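Local atomic coordinates of afamin (Homo sapiens, PDB entry 6FAK), a protein that carries hydrophobic molecules in body fluids, binding vitamin E and keeping lipidated Wnt proteins soluble and active. Residues K177-C180 / L181-A185. Residues are numbered along the deposited sequence; the frame is centred on the assembly and turned at random.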
# COMPACT_ATOMS: atom_id res chain seq x y z
N LYS A 177 -22.46 15.49 -17.14
CA LYS A 177 -21.01 15.41 -16.93
C LYS A 177 -20.59 14.99 -15.51
O LYS A 177 -19.64 14.20 -15.36
CB LYS A 177 -20.33 16.73 -17.24
CG LYS A 177 -20.27 17.01 -18.71
CD LYS A 177 -19.51 18.31 -18.94
CE LYS A 177 -19.45 18.65 -20.42
NZ LYS A 177 -20.68 19.32 -20.87
N VAL A 178 -21.29 15.52 -14.50
CA VAL A 178 -20.94 15.28 -13.10
C VAL A 178 -21.08 13.82 -12.78
O VAL A 178 -20.20 13.27 -12.12
CB VAL A 178 -21.81 16.06 -12.08
CG1 VAL A 178 -21.51 15.63 -10.62
CG2 VAL A 178 -21.52 17.51 -12.20
N ASN A 179 -22.16 13.17 -13.23
CA ASN A 179 -22.41 11.79 -12.85
C ASN A 179 -21.38 10.90 -13.49
O ASN A 179 -20.83 10.00 -12.83
CB ASN A 179 -23.78 11.28 -13.27
CG ASN A 179 -23.97 9.83 -12.84
OD1 ASN A 179 -23.96 9.56 -11.65
ND2 ASN A 179 -23.99 8.86 -13.81
N CYS A 180 -21.14 11.13 -14.78
CA CYS A 180 -20.08 10.39 -15.53
C CYS A 180 -18.69 10.50 -14.83
O CYS A 180 -18.06 9.50 -14.56
CB CYS A 180 -19.97 10.92 -16.96
SG CYS A 180 -18.84 10.01 -18.05
N LEU A 181 -18.23 11.73 -14.60
CA LEU A 181 -16.94 11.96 -13.94
C LEU A 181 -16.83 11.20 -12.62
O LEU A 181 -15.82 10.52 -12.38
CB LEU A 181 -16.68 13.44 -13.71
CG LEU A 181 -16.46 14.29 -14.96
CD1 LEU A 181 -16.63 15.76 -14.64
CD2 LEU A 181 -15.06 14.01 -15.49
N GLN A 182 -17.86 11.26 -11.79
CA GLN A 182 -17.81 10.63 -10.48
C GLN A 182 -17.76 9.11 -10.57
O GLN A 182 -17.01 8.47 -9.86
CB GLN A 182 -18.96 11.12 -9.60
CG GLN A 182 -18.83 12.59 -9.20
CD GLN A 182 -20.08 13.20 -8.53
OE1 GLN A 182 -21.13 12.57 -8.40
NE2 GLN A 182 -19.95 14.45 -8.11
N THR A 183 -18.56 8.55 -11.46
CA THR A 183 -18.66 7.10 -11.70
C THR A 183 -17.36 6.53 -12.28
O THR A 183 -16.83 5.55 -11.77
CB THR A 183 -19.81 6.83 -12.72
OG1 THR A 183 -21.03 7.35 -12.18
CG2 THR A 183 -20.00 5.33 -13.04
N ARG A 184 -16.90 7.14 -13.35
CA ARG A 184 -15.78 6.59 -14.17
C ARG A 184 -14.43 6.75 -13.46
O ARG A 184 -13.51 6.00 -13.73
CB ARG A 184 -15.72 7.24 -15.57
CG ARG A 184 -16.92 7.00 -16.48
CD ARG A 184 -17.40 5.55 -16.54
NE ARG A 184 -18.62 5.43 -17.31
CZ ARG A 184 -19.57 4.50 -17.19
NH1 ARG A 184 -20.64 4.55 -17.96
NH2 ARG A 184 -19.45 3.51 -16.31
N ALA A 185 -14.33 7.74 -12.60
CA ALA A 185 -13.14 7.95 -11.72
C ALA A 185 -12.95 6.82 -10.68
O ALA A 185 -11.81 6.54 -10.28
CB ALA A 185 -13.22 9.29 -11.04
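In the conformer described, one of two for T183, a first torsion of -59° sets OG1 beside its own backbone N, where it reaches N179 O; 173° in V178 swings CG1 anti to N, where it meets the side chain of Q182. Both pairs lie one turn apart in the first turns of the long helix 177-209 of this albumin-family fold. The backbone bonds are regular i to i+4 α-helical ones. L181 N donates to K177 O at 2.9 Å, and R184 N donates to C180 O, also at 2.9 Å. The carbonyl O of N179 is gripped twice. T183 N approaches one face of its plane, and OG1 of T183 comes to N179 O from the opposite face, 37° out of it, at 2.7 Å. In this conformer the bond keeps the hydroxyl against the backbone. V178 and Q182 run side by side; the extended Q182 chain brings NE2 to 3.2 Å from V178 CG1. L181 lays CG and CD1 beside K177 O, and its side chain also touches P123 of helix 123-132 and C171. C180 is buried and forms a disulfide with C171, which ties this helix to the end of helix 154-171. R184 CG lies 3.9 Å from C180 SG.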